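Local atomic coordinates of autoinducer 2 sensor kinase/phosphatase luxQ (Vibrio cholerae, PDB entry 3C38), a protein that senses the autoinducer AI-2 through its LuxP complex, acting as a histidine kinase at low cell density and as a phosphatase at high density. Residues 27-32 with 169-174; 122-127 with 135-140; 160-165 with 187-192; 177-182 with 197-202; 182-187 with 230-235. All coordinates share one frame; numbering follows the deposited sequence.

Contact 1. Residues 27-32 with 169-174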
# COMPACT_ATOMS: atom_id res chain seq x y z
N SER A 27 18.83 -1.72 4.19
CA SER A 27 18.36 -3.01 4.67
C SER A 27 17.23 -2.78 5.67
O SER A 27 16.20 -3.45 5.63
CB SER A 27 19.51 -3.77 5.34
OG SER A 27 19.04 -4.96 5.97
N LEU A 28 17.45 -1.83 6.58
CA LEU A 28 16.47 -1.50 7.59
C LEU A 28 15.20 -0.91 6.96
O LEU A 28 14.08 -1.30 7.31
CB LEU A 28 17.08 -0.51 8.58
CG LEU A 28 16.16 0.21 9.58
CD1 LEU A 28 15.35 -0.81 10.41
CD2 LEU A 28 17.02 1.09 10.49
N ILE A 29 15.38 0.01 6.01
CA ILE A 29 14.25 0.63 5.35
C ILE A 29 13.35 -0.43 4.71
O ILE A 29 12.11 -0.38 4.84
CB ILE A 29 14.73 1.65 4.29
CG1 ILE A 29 15.32 2.87 5.02
CG2 ILE A 29 13.59 2.05 3.37
CD1 ILE A 29 16.09 3.83 4.15
N GLN A 30 13.99 -1.39 4.06
CA GLN A 30 13.28 -2.49 3.41
C GLN A 30 12.49 -3.32 4.42
O GLN A 30 11.36 -3.73 4.15
CB GLN A 30 14.27 -3.40 2.68
CG GLN A 30 13.65 -4.62 2.02
CD GLN A 30 12.73 -4.26 0.88
OE1 GLN A 30 13.14 -3.58 -0.06
NE2 GLN A 30 11.49 -4.71 0.94
N SER A 31 13.09 -3.56 5.59
CA SER A 31 12.42 -4.36 6.61
C SER A 31 11.24 -3.60 7.19
O SER A 31 10.18 -4.19 7.46
CB SER A 31 13.39 -4.75 7.74
OG SER A 31 13.72 -3.64 8.56
N LEU A 32 11.41 -2.30 7.38
CA LEU A 32 10.33 -1.49 7.89
C LEU A 32 9.19 -1.54 6.87
O LEU A 32 8.02 -1.67 7.25
CB LEU A 32 10.82 -0.07 8.15
CG LEU A 32 11.66 -0.00 9.45
CD1 LEU A 32 12.36 1.34 9.57
CD2 LEU A 32 10.73 -0.23 10.66
N GLU A 169 6.43 8.23 7.05
CA GLU A 169 6.85 8.75 8.35
C GLU A 169 7.15 7.59 9.30
O GLU A 169 8.09 7.64 10.09
CB GLU A 169 5.76 9.66 8.93
CG GLU A 169 5.92 9.97 10.41
CD GLU A 169 7.18 10.77 10.70
OE1 GLU A 169 7.55 10.85 11.89
OE2 GLU A 169 7.79 11.31 9.74
N ASN A 170 6.33 6.56 9.21
CA ASN A 170 6.51 5.38 10.04
C ASN A 170 7.86 4.71 9.72
O ASN A 170 8.53 4.17 10.61
CB ASN A 170 5.36 4.42 9.78
CG ASN A 170 5.61 3.05 10.34
OD1 ASN A 170 5.46 2.82 11.55
ND2 ASN A 170 6.00 2.12 9.47
N ILE A 171 8.28 4.77 8.45
CA ILE A 171 9.56 4.20 8.06
C ILE A 171 10.69 5.13 8.49
O ILE A 171 11.76 4.68 8.92
CB ILE A 171 9.64 3.98 6.54
CG1 ILE A 171 8.63 2.92 6.11
CG2 ILE A 171 11.05 3.57 6.12
CD1 ILE A 171 8.63 2.67 4.62
N ARG A 172 10.45 6.44 8.39
CA ARG A 172 11.44 7.43 8.77
C ARG A 172 11.77 7.29 10.25
O ARG A 172 12.94 7.21 10.63
CB ARG A 172 10.93 8.86 8.52
CG ARG A 172 11.97 9.94 8.86
CD ARG A 172 11.34 11.30 9.18
NE ARG A 172 10.55 11.27 10.42
CZ ARG A 172 11.05 10.97 11.63
NH1 ARG A 172 12.35 10.69 11.78
NH2 ARG A 172 10.26 10.95 12.69
N SER A 173 10.73 7.26 11.08
CA SER A 173 10.97 7.14 12.51
C SER A 173 11.58 5.79 12.85
O SER A 173 12.58 5.72 13.57
CB SER A 173 9.67 7.35 13.29
OG SER A 173 8.75 6.30 13.07
N GLY A 174 11.00 4.72 12.30
CA GLY A 174 11.51 3.39 12.55
C GLY A 174 12.97 3.22 12.19
O GLY A 174 13.65 2.35 12.73
O HOH W 1 6.79 -0.15 8.99
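Leu32 and Ile29 carry the apolar part of this helix-helix contact, meeting Ile171 and Gly174 of the facing helix. The Leu32 side chain sets out toward the segment 169-174, with CG anti to its own carbonyl carbon (chi1 -77°), and across the contact the CD1 methyl ends against backbone: Leu32 CD1 lies 3.3 Å from Gly174 C and 3.5 Å from Ile171 O. Because Gly174 has no side chain, the leucine tip can settle directly on the main chain of the last helical turn. Ile171 answers with its CG2 branch, which sits 4.0 Å from Ile29 CG2 and 4.2 Å from Leu32 CB. The two isoleucines cross at about a right angle, so they meet methyl to methyl and share little of their length.

Both helices are laid on one face of the four-stranded sheet in this periplasmic sensor domain, a member of the Cache clan. The segments run at 135° to each other with their axes 9.4 Å apart at the closest. On the sheet, Ile29 touches Thr221 and Leu223, while Ile171 touches Leu180.

Polar linkage between the segments is indirect: one water donates to Leu32 O and accepts from Asn170 ND2. Within the second helix, Arg172 grips Glu169 side-on, NE to OE2 and NH2 to OE1, each at 2.8 Å. Both carboxylate oxygens are met on their syn sides, some 30° out of plane, and Arg172 NH1 continues to the carbonyl of Ser177.

Contact 2. Residues 122-127 with 135-140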
# COMPACT_ATOMS: atom_id res chain seq x y z
N TRP A 122 1.78 -9.58 -3.00
CA TRP A 122 1.52 -8.16 -3.15
C TRP A 122 1.85 -7.79 -4.60
O TRP A 122 2.80 -8.32 -5.18
CB TRP A 122 2.40 -7.35 -2.20
CG TRP A 122 1.90 -7.34 -0.79
CD1 TRP A 122 2.36 -8.08 0.25
CD2 TRP A 122 0.82 -6.55 -0.29
NE1 TRP A 122 1.63 -7.80 1.39
CE2 TRP A 122 0.68 -6.87 1.08
CE3 TRP A 122 -0.05 -5.61 -0.86
CZ2 TRP A 122 -0.30 -6.27 1.89
CZ3 TRP A 122 -1.01 -5.01 -0.06
CH2 TRP A 122 -1.13 -5.35 1.31
N HIS A 123 1.07 -6.88 -5.17
CA HIS A 123 1.29 -6.44 -6.54
C HIS A 123 1.40 -4.92 -6.59
O HIS A 123 0.53 -4.22 -6.08
CB HIS A 123 0.13 -6.87 -7.44
CG HIS A 123 0.09 -8.33 -7.74
ND1 HIS A 123 0.76 -8.89 -8.80
CD2 HIS A 123 -0.54 -9.35 -7.11
CE1 HIS A 123 0.55 -10.20 -8.81
NE2 HIS A 123 -0.24 -10.50 -7.79
N LEU A 124 2.48 -4.43 -7.20
CA LEU A 124 2.69 -3.00 -7.35
C LEU A 124 2.02 -2.65 -8.67
O LEU A 124 2.48 -3.04 -9.73
CB LEU A 124 4.19 -2.68 -7.40
CG LEU A 124 4.54 -1.24 -7.76
CD1 LEU A 124 3.86 -0.29 -6.78
CD2 LEU A 124 6.06 -1.06 -7.73
N VAL A 125 0.91 -1.92 -8.58
CA VAL A 125 0.16 -1.53 -9.77
C VAL A 125 -0.11 -0.03 -9.74
O VAL A 125 -0.05 0.61 -8.70
CB VAL A 125 -1.15 -2.28 -9.84
CG1 VAL A 125 -0.89 -3.78 -9.81
CG2 VAL A 125 -2.04 -1.87 -8.69
N GLN A 126 -0.42 0.53 -10.91
CA GLN A 126 -0.68 1.96 -11.02
C GLN A 126 -1.99 2.16 -11.75
O GLN A 126 -2.26 1.46 -12.71
CB GLN A 126 0.43 2.64 -11.83
CG GLN A 126 1.85 2.19 -11.50
CD GLN A 126 2.08 0.69 -11.68
OE1 GLN A 126 2.37 0.21 -12.77
NE2 GLN A 126 1.95 -0.03 -10.60
N THR A 127 -2.79 3.11 -11.30
CA THR A 127 -4.06 3.37 -11.95
C THR A 127 -4.26 4.85 -12.22
O THR A 127 -3.76 5.70 -11.47
CB THR A 127 -5.24 2.87 -11.09
OG1 THR A 127 -6.45 2.93 -11.84
CG2 THR A 127 -5.40 3.76 -9.87
N HIS A 135 -0.07 5.13 -7.53
CA HIS A 135 0.65 3.88 -7.31
C HIS A 135 0.04 3.14 -6.10
O HIS A 135 -0.12 3.70 -5.02
CB HIS A 135 2.14 4.17 -7.11
CG HIS A 135 2.80 4.71 -8.34
ND1 HIS A 135 3.44 3.90 -9.25
CD2 HIS A 135 2.82 5.96 -8.87
CE1 HIS A 135 3.84 4.62 -10.29
NE2 HIS A 135 3.47 5.88 -10.08
N ILE A 136 -0.29 1.87 -6.30
CA ILE A 136 -0.95 1.07 -5.27
C ILE A 136 -0.35 -0.30 -5.08
O ILE A 136 0.03 -0.95 -6.05
CB ILE A 136 -2.42 0.85 -5.64
CG1 ILE A 136 -3.05 2.18 -6.06
CG2 ILE A 136 -3.17 0.23 -4.46
CD1 ILE A 136 -4.47 2.03 -6.59
N LEU A 137 -0.25 -0.73 -3.83
CA LEU A 137 0.25 -2.07 -3.51
C LEU A 137 -1.04 -2.83 -3.22
O LEU A 137 -1.80 -2.47 -2.32
CB LEU A 137 1.14 -2.05 -2.28
CG LEU A 137 2.53 -1.43 -2.48
CD1 LEU A 137 3.21 -1.20 -1.13
CD2 LEU A 137 3.36 -2.36 -3.36
N MET A 138 -1.32 -3.86 -4.01
CA MET A 138 -2.54 -4.62 -3.81
C MET A 138 -2.28 -6.09 -3.58
O MET A 138 -1.26 -6.62 -4.01
CB MET A 138 -3.47 -4.47 -5.01
CG MET A 138 -4.23 -3.17 -5.02
SD MET A 138 -5.59 -3.29 -6.16
CE MET A 138 -6.62 -4.46 -5.33
N ARG A 139 -3.22 -6.73 -2.91
CA ARG A 139 -3.11 -8.14 -2.61
C ARG A 139 -4.50 -8.76 -2.56
O ARG A 139 -5.45 -8.15 -2.06
CB ARG A 139 -2.37 -8.34 -1.29
CG ARG A 139 -2.01 -9.79 -0.98
CD ARG A 139 -1.05 -9.85 0.19
NE ARG A 139 -0.71 -11.23 0.54
CZ ARG A 139 -1.52 -12.04 1.20
NH1 ARG A 139 -2.71 -11.62 1.60
NH2 ARG A 139 -1.13 -13.28 1.47
N ARG A 140 -4.61 -9.97 -3.09
CA ARG A 140 -5.88 -10.70 -3.14
C ARG A 140 -5.90 -11.91 -2.19
O ARG A 140 -4.91 -12.63 -2.06
CB ARG A 140 -6.12 -11.19 -4.58
CG ARG A 140 -7.52 -11.69 -4.85
CD ARG A 140 -7.63 -12.33 -6.23
NE ARG A 140 -6.82 -13.53 -6.33
CZ ARG A 140 -7.05 -14.52 -7.20
NH1 ARG A 140 -8.07 -14.44 -8.04
NH2 ARG A 140 -6.26 -15.58 -7.20
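Trp122, with CG turned anti to its carbonyl carbon (chi1 -78°), brings its indole against strand 134-143, with Leu137 O at its edge, and Arg139 meets it in extended form, CG anti to the backbone N (chi1 -171°). These residues close one end of an antiparallel beta hairpin built from strands 123-127 and 134-143, the first of which is an edge strand of the five-stranded sheet. Arg139 CD sits over a face of the indole, 3.6 Å from the centroid of the five-membered ring, a CH-pi contact; the guanidinium lies farther off, at most weakly attracted. It is engaged instead by Asp45 and Gln44 of helix 22-47.

The ladder holds the strands in register. His123 and Met138 form one hydrogen-bonded pair, with His123 N to Met138 O at 2.6 Å. Val125 and Ile136 form the next, and here Val125 N to Ile136 O, 2.8 Å, is almost straight at 175°.

Side chains alternate between the faces. Val125, Ile136 and Met138 gather on one, and Thr127 CG2 extends this apolar patch to Ile136 CD1 at 3.8 Å. On the other, Leu137 CB touches Trp122 CE3 at 4.0 Å, and Leu137 CD2 lies 4.0 Å from Leu124 CD1.

Contact 3. Residues 160-165 with 187-192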
# COMPACT_ATOMS: atom_id res chain seq x y z
N VAL A 160 -2.40 2.94 -0.92
CA VAL A 160 -2.08 3.96 -1.91
C VAL A 160 -0.81 4.67 -1.46
O VAL A 160 -0.76 5.23 -0.36
CB VAL A 160 -3.21 5.01 -2.06
CG1 VAL A 160 -2.76 6.12 -3.02
CG2 VAL A 160 -4.48 4.33 -2.56
N LEU A 161 0.21 4.65 -2.31
CA LEU A 161 1.49 5.28 -1.99
C LEU A 161 1.50 6.80 -2.12
O LEU A 161 2.11 7.49 -1.30
CB LEU A 161 2.59 4.67 -2.86
CG LEU A 161 2.71 3.15 -2.68
CD1 LEU A 161 3.79 2.60 -3.58
CD2 LEU A 161 3.02 2.81 -1.21
N ASN A 162 0.83 7.33 -3.14
CA ASN A 162 0.78 8.77 -3.35
C ASN A 162 0.28 9.46 -2.10
O ASN A 162 -0.77 9.11 -1.57
CB ASN A 162 -0.16 9.12 -4.52
CG ASN A 162 0.27 8.46 -5.82
OD1 ASN A 162 0.42 7.23 -5.89
ND2 ASN A 162 0.49 9.27 -6.85
N ASP A 163 1.04 10.44 -1.63
CA ASP A 163 0.68 11.21 -0.45
C ASP A 163 0.44 10.41 0.82
O ASP A 163 -0.17 10.91 1.76
CB ASP A 163 -0.57 12.04 -0.75
CG ASP A 163 -0.33 13.07 -1.84
OD1 ASP A 163 -1.26 13.28 -2.64
OD2 ASP A 163 0.77 13.65 -1.88
N ASN A 164 0.91 9.17 0.85
CA ASN A 164 0.71 8.37 2.06
C ASN A 164 1.79 8.77 3.08
O ASN A 164 2.81 8.09 3.24
CB ASN A 164 0.81 6.88 1.77
CG ASN A 164 0.26 6.06 2.90
OD1 ASN A 164 0.46 6.40 4.06
ND2 ASN A 164 -0.45 4.97 2.57
N PHE A 165 1.53 9.87 3.78
CA PHE A 165 2.48 10.38 4.76
C PHE A 165 2.72 9.43 5.91
O PHE A 165 3.85 9.24 6.34
CB PHE A 165 2.01 11.74 5.31
CG PHE A 165 3.00 12.39 6.24
CD1 PHE A 165 4.09 13.09 5.73
CD2 PHE A 165 2.86 12.26 7.62
CE1 PHE A 165 5.05 13.64 6.59
CE2 PHE A 165 3.82 12.81 8.49
CZ PHE A 165 4.92 13.50 7.97
N THR A 187 9.86 11.63 -10.01
CA THR A 187 8.62 12.13 -9.45
C THR A 187 8.36 11.62 -8.03
O THR A 187 8.28 10.41 -7.78
CB THR A 187 7.45 11.74 -10.34
OG1 THR A 187 7.73 12.15 -11.68
CG2 THR A 187 6.18 12.41 -9.86
N PRO A 188 8.23 12.54 -7.08
CA PRO A 188 7.98 12.18 -5.68
C PRO A 188 6.54 11.74 -5.44
O PRO A 188 5.60 12.37 -5.94
CB PRO A 188 8.31 13.47 -4.92
CG PRO A 188 9.18 14.23 -5.87
CD PRO A 188 8.55 13.97 -7.19
N LEU A 189 6.36 10.66 -4.68
CA LEU A 189 5.02 10.20 -4.32
C LEU A 189 4.65 10.85 -2.99
O LEU A 189 3.57 11.41 -2.83
CB LEU A 189 4.99 8.68 -4.20
CG LEU A 189 5.19 7.95 -5.52
CD1 LEU A 189 4.96 6.45 -5.32
CD2 LEU A 189 4.20 8.51 -6.56
N VAL A 190 5.56 10.79 -2.03
CA VAL A 190 5.31 11.40 -0.73
C VAL A 190 6.66 11.72 -0.11
O VAL A 190 7.67 11.07 -0.42
CB VAL A 190 4.48 10.46 0.21
CG1 VAL A 190 5.24 9.20 0.53
CG2 VAL A 190 4.10 11.21 1.49
N SER A 191 6.68 12.73 0.76
CA SER A 191 7.91 13.19 1.41
C SER A 191 7.65 13.57 2.86
O SER A 191 6.54 13.96 3.22
CB SER A 191 8.44 14.41 0.66
OG SER A 191 9.37 15.15 1.42
N THR A 192 8.69 13.46 3.69
CA THR A 192 8.57 13.83 5.09
C THR A 192 9.16 15.22 5.36
O THR A 192 9.10 15.70 6.49
CB THR A 192 9.33 12.84 6.00
OG1 THR A 192 10.72 12.85 5.66
CG2 THR A 192 8.77 11.44 5.88
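Val190 points toward the loop 160-165 and packs on its backbone. At the root, Val190 CB lies 3.8 Å from Asn164 N. The CG1 branch, placed between backbone N and carbonyl carbon (chi1 64°), meets Asn164 O at 3.8 Å and Leu161 O a little farther on. The CG2 branch, anti to the backbone N, stands 3.7 Å from Phe165 N, against the start of helix 165-174.

The valine packs against a type II beta turn, Leu161 to Asn164, which leads out of strand 153-160. Asn164 then serves as N-cap, its OD1 accepting from Leu167 N. On the opposing side, Leu189 and Val190 make a classic beta bulge against Leu182 in strand 179-184.

A single hydrogen bond joins the two backbones: Asp163 N to Leu189 O, 3.0 Å, nearly straight at 169° although the donor stands well above the carbonyl plane. Beside it the Leu189 side chain splits its methyls, CD1 touching Leu161 CB at 3.9 Å and CD2 lying 3.8 Å from Asn162 ND2; that amide is itself held by His135 N and Ser133 O. At the far end Phe165 turns its ring edge to Ser191 O, with Phe165 CD1 3.6 Å away.

Contact 4. Residues 177-182 with 197-202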
# COMPACT_ATOMS: atom_id res chain seq x y z
N SER A 177 15.64 8.11 10.57
CA SER A 177 16.19 8.92 9.49
C SER A 177 15.76 10.37 9.64
O SER A 177 14.70 10.66 10.19
CB SER A 177 15.72 8.38 8.13
OG SER A 177 16.15 7.05 7.92
N GLU A 178 16.59 11.28 9.14
CA GLU A 178 16.32 12.71 9.19
C GLU A 178 15.08 13.03 8.37
O GLU A 178 14.17 13.72 8.82
CB GLU A 178 17.47 13.48 8.58
CG GLU A 178 18.29 14.31 9.53
CD GLU A 178 19.34 15.10 8.78
OE1 GLU A 178 18.99 16.12 8.15
OE2 GLU A 178 20.51 14.66 8.81
N ASN A 179 15.08 12.54 7.14
CA ASN A 179 13.99 12.75 6.21
C ASN A 179 14.02 11.69 5.13
O ASN A 179 15.09 11.14 4.80
CB ASN A 179 14.11 14.13 5.53
CG ASN A 179 13.39 15.23 6.30
OD1 ASN A 179 12.20 15.14 6.59
ND2 ASN A 179 14.11 16.29 6.61
N LEU A 180 12.85 11.40 4.59
CA LEU A 180 12.72 10.43 3.51
C LEU A 180 11.83 10.98 2.40
O LEU A 180 10.97 11.83 2.62
CB LEU A 180 12.10 9.12 4.01
CG LEU A 180 12.81 8.27 5.07
CD1 LEU A 180 11.89 7.11 5.43
CD2 LEU A 180 14.17 7.76 4.57
N VAL A 181 12.07 10.48 1.19
CA VAL A 181 11.28 10.86 0.03
C VAL A 181 11.01 9.59 -0.77
O VAL A 181 11.95 8.90 -1.18
CB VAL A 181 12.04 11.84 -0.90
CG1 VAL A 181 11.16 12.17 -2.09
CG2 VAL A 181 12.45 13.10 -0.14
N LEU A 182 9.74 9.27 -0.96
CA LEU A 182 9.39 8.09 -1.73
C LEU A 182 9.09 8.60 -3.13
O LEU A 182 8.25 9.47 -3.32
CB LEU A 182 8.16 7.38 -1.15
CG LEU A 182 7.63 6.17 -1.95
CD1 LEU A 182 8.74 5.14 -2.10
CD2 LEU A 182 6.43 5.56 -1.23
N GLU A 197 14.03 22.89 5.78
CA GLU A 197 15.34 22.25 5.68
C GLU A 197 16.28 23.03 4.75
O GLU A 197 15.83 23.80 3.91
CB GLU A 197 15.22 20.81 5.13
CG GLU A 197 14.55 19.80 6.02
CD GLU A 197 13.04 19.78 5.88
OE1 GLU A 197 12.49 20.38 4.93
OE2 GLU A 197 12.39 19.14 6.73
N PRO A 198 17.60 22.83 4.91
CA PRO A 198 18.63 23.50 4.10
C PRO A 198 18.59 22.98 2.67
O PRO A 198 19.08 23.63 1.74
CB PRO A 198 19.93 23.09 4.79
CG PRO A 198 19.51 22.86 6.22
CD PRO A 198 18.22 22.12 6.04
N TYR A 199 18.00 21.80 2.50
CA TYR A 199 17.88 21.17 1.18
C TYR A 199 16.41 21.06 0.77
O TYR A 199 15.54 20.85 1.62
CB TYR A 199 18.54 19.79 1.22
CG TYR A 199 18.06 18.92 2.37
CD1 TYR A 199 16.83 18.26 2.31
CD2 TYR A 199 18.82 18.79 3.53
CE1 TYR A 199 16.37 17.50 3.38
CE2 TYR A 199 18.37 18.03 4.60
CZ TYR A 199 17.15 17.38 4.52
OH TYR A 199 16.70 16.65 5.59
N SER A 200 16.14 21.20 -0.52
CA SER A 200 14.78 21.12 -1.03
C SER A 200 14.41 19.71 -1.53
O SER A 200 15.28 18.87 -1.75
CB SER A 200 14.58 22.11 -2.17
OG SER A 200 15.37 21.73 -3.29
N LEU A 201 13.12 19.47 -1.71
CA LEU A 201 12.65 18.17 -2.20
C LEU A 201 13.30 17.91 -3.56
O LEU A 201 13.78 16.80 -3.83
CB LEU A 201 11.13 18.17 -2.36
CG LEU A 201 10.52 16.93 -3.02
CD1 LEU A 201 10.94 15.69 -2.25
CD2 LEU A 201 9.02 17.06 -3.05
N ASP A 202 13.30 18.95 -4.38
CA ASP A 202 13.87 18.92 -5.72
C ASP A 202 15.33 18.44 -5.70
O ASP A 202 15.73 17.61 -6.51
CB ASP A 202 13.78 20.32 -6.32
CG ASP A 202 14.15 20.35 -7.79
OD1 ASP A 202 15.30 20.00 -8.13
OD2 ASP A 202 13.28 20.74 -8.59
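Asn179 and Tyr199 make the shortest hydrogen bond across this contact, the amide ND2 donating to the phenol OH over 2.8 Å at 166°. The hydroxyl lies in the amide plane. The amide plane is turned 83° from the ring, and ND2 arrives at the ring's edge, near its plane. Two weak bonds flank it: Asn179 ND2 also donates to Glu197 OE2 at 3.3 Å, and Tyr199 OH donates to Glu178 OE1 at 3.5 Å. Apart from this polar cluster, Val181 offers both methyls to one leucine tip, with Leu201 CD1 at 3.5 Å from Val181 CG1 and 3.7 Å from Val181 CG2.

The next shell fixes these groups. Glu197 CB lies over the centre of the Tyr199 ring, 3.9 Å above its plane, so the glutamate that shares the asparagine also covers the tyrosine. Tyr199 CG occupies the crowded position between backbone N and carbonyl carbon (chi1 51°), which folds the ring back toward the strand. Asn179 OD1 is tied to Thr192 OG1, Glu178 OE2 to Thr239 N, and Glu197 to Gly195 N and Lys194 N; Phe216 meets the tyrosine edge-to-face.

In the fold, these bonds fasten the loop after strand 187-191 onto the start of strand 179-184, just before the short helix 201-205, whose N-cap is Ser200. Chemically, the phenol accepts one good bond from the amide and donates at most a weak one to the carboxylate. With two glutamates close by, loss of the phenolic proton would probably be discouraged.

Contact 5. Residues 182-187 with 230-235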
# COMPACT_ATOMS: atom_id res chain seq x y z
N LEU A 182 9.74 9.27 -0.96
CA LEU A 182 9.39 8.09 -1.73
C LEU A 182 9.09 8.60 -3.13
O LEU A 182 8.25 9.47 -3.32
CB LEU A 182 8.16 7.38 -1.15
CG LEU A 182 7.63 6.17 -1.95
CD1 LEU A 182 8.74 5.14 -2.10
CD2 LEU A 182 6.43 5.56 -1.23
N ALA A 183 9.80 8.06 -4.11
CA ALA A 183 9.61 8.52 -5.47
C ALA A 183 9.65 7.42 -6.51
O ALA A 183 10.08 6.30 -6.24
CB ALA A 183 10.66 9.57 -5.81
N VAL A 184 9.18 7.77 -7.71
CA VAL A 184 9.17 6.90 -8.87
C VAL A 184 9.97 7.67 -9.91
O VAL A 184 9.47 8.64 -10.48
CB VAL A 184 7.74 6.66 -9.41
CG1 VAL A 184 7.80 5.84 -10.69
CG2 VAL A 184 6.88 5.94 -8.37
N ASP A 185 11.20 7.25 -10.14
CA ASP A 185 12.08 7.91 -11.11
C ASP A 185 12.50 9.28 -10.57
O ASP A 185 13.38 9.39 -9.71
CB ASP A 185 11.35 8.05 -12.45
CG ASP A 185 12.23 8.66 -13.54
OD1 ASP A 185 13.47 8.73 -13.36
OD2 ASP A 185 11.68 9.05 -14.59
N THR A 186 11.86 10.33 -11.05
CA THR A 186 12.20 11.67 -10.59
C THR A 186 11.00 12.31 -9.93
O THR A 186 11.10 13.39 -9.34
CB THR A 186 12.72 12.52 -11.78
OG1 THR A 186 14.11 12.78 -11.59
CG2 THR A 186 11.94 13.83 -11.93
N THR A 187 9.86 11.63 -10.01
CA THR A 187 8.62 12.13 -9.45
C THR A 187 8.36 11.62 -8.03
O THR A 187 8.28 10.41 -7.78
CB THR A 187 7.45 11.74 -10.34
OG1 THR A 187 7.73 12.15 -11.68
CG2 THR A 187 6.18 12.41 -9.86
N THR A 230 11.56 -3.39 -7.56
CA THR A 230 10.55 -2.46 -8.06
C THR A 230 11.21 -1.13 -8.37
O THR A 230 12.40 -0.94 -8.11
CB THR A 230 9.46 -2.19 -7.02
OG1 THR A 230 9.98 -1.31 -6.00
CG2 THR A 230 8.99 -3.50 -6.39
N TYR A 231 10.42 -0.21 -8.92
CA TYR A 231 10.89 1.13 -9.27
C TYR A 231 10.64 2.14 -8.13
O TYR A 231 10.87 3.34 -8.30
CB TYR A 231 10.19 1.58 -10.55
CG TYR A 231 8.68 1.59 -10.44
CD1 TYR A 231 8.01 2.56 -9.71
CD2 TYR A 231 7.91 0.61 -11.09
CE1 TYR A 231 6.61 2.56 -9.60
CE2 TYR A 231 6.51 0.60 -10.99
CZ TYR A 231 5.87 1.58 -10.25
OH TYR A 231 4.49 1.57 -10.16
N LEU A 232 10.14 1.67 -7.00
CA LEU A 232 9.87 2.53 -5.85
C LEU A 232 11.21 2.83 -5.18
O LEU A 232 11.86 1.92 -4.65
CB LEU A 232 8.96 1.83 -4.85
CG LEU A 232 7.58 1.41 -5.35
CD1 LEU A 232 6.89 0.57 -4.25
CD2 LEU A 232 6.74 2.64 -5.72
N CYS A 233 11.63 4.09 -5.19
CA CYS A 233 12.90 4.49 -4.60
C CYS A 233 12.76 5.39 -3.37
O CYS A 233 12.13 6.45 -3.40
CB CYS A 233 13.76 5.21 -5.64
SG CYS A 233 15.38 5.77 -5.01
N VAL A 234 13.35 4.96 -2.28
CA VAL A 234 13.31 5.73 -1.06
C VAL A 234 14.62 6.49 -0.88
O VAL A 234 15.69 5.89 -0.74
CB VAL A 234 13.08 4.85 0.17
CG1 VAL A 234 13.17 5.71 1.43
CG2 VAL A 234 11.70 4.16 0.07
N TYR A 235 14.54 7.82 -0.91
CA TYR A 235 15.71 8.65 -0.72
C TYR A 235 15.79 8.96 0.77
O TYR A 235 14.81 9.43 1.37
CB TYR A 235 15.60 9.96 -1.51
CG TYR A 235 15.56 9.77 -3.01
CD1 TYR A 235 14.36 9.59 -3.68
CD2 TYR A 235 16.75 9.75 -3.75
CE1 TYR A 235 14.33 9.41 -5.06
CE2 TYR A 235 16.73 9.57 -5.13
CZ TYR A 235 15.52 9.40 -5.77
OH TYR A 235 15.50 9.20 -7.13
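The central strand pair of the four-stranded antiparallel sheet is joined here, Ala183 facing Cys233 as a hydrogen-bonded pair. Ala183 N to Cys233 O and Cys233 N to Ala183 O are both 2.9 Å long, the second the straighter at 171°. Leu182 and Val234 follow as a non-hydrogen-bonded pair, Leu182 CD1 leaning 3.8 Å from Val234 CG2.

On the alanine side of the sheet, Tyr235 swings back along its own strand: the ring presents an edge to Ala183 CB, 3.7 Å from Tyr235 CE1, and Cys233 SG sits 3.7 Å above the plane of the same ring, toward its rim. On the side of Val184, Tyr231 packs against that valine. With CG between its backbone N and carbonyl carbon (chi1 57°), the ring comes alongside Val184, which meets it with both branches: Val184 CG1 is 3.4 Å from Tyr231 CD1, and Val184 CG2 is 3.6 Å from Tyr231 CE1. Beyond Val184, a type II' turn to Thr187 reverses the chain.

Neighbours complete the sheet. Backbone hydrogen bonds tie Leu182 to Leu189 and Val190 of strand 187-191, and Leu232 and Val234 to Leu223 and Thr221 of strand 216-225. Val234 faces helix 22-47 through Ile29, and Tyr231 OH is hydrogen-bonded to His135 ND1 of strand 134-143.

How the contacts relate
Four of the contacts cluster round the four-stranded sheet: the centres of contacts 3, 4 and 5 lie about 10 to 13 Å apart, and contact 1 about 15 Å from each. Contact 2 belongs to the five-stranded sheet, its centre about 20 Å from contact 1 and 26 Å from contact 4. Along the chain it is nested in the loop closed by contact 1, whereas contacts 3, 4 and 5 interlock. Contacts 4 and 5 share strand 179-184 and Leu182; contacts 3 and 5 share Thr187. Contacts 3 and 5 also touch contact 2 through His135, so the two sheets, spanned by helix 22-47, are coupled, consistent with a tandem Cache-type sensor.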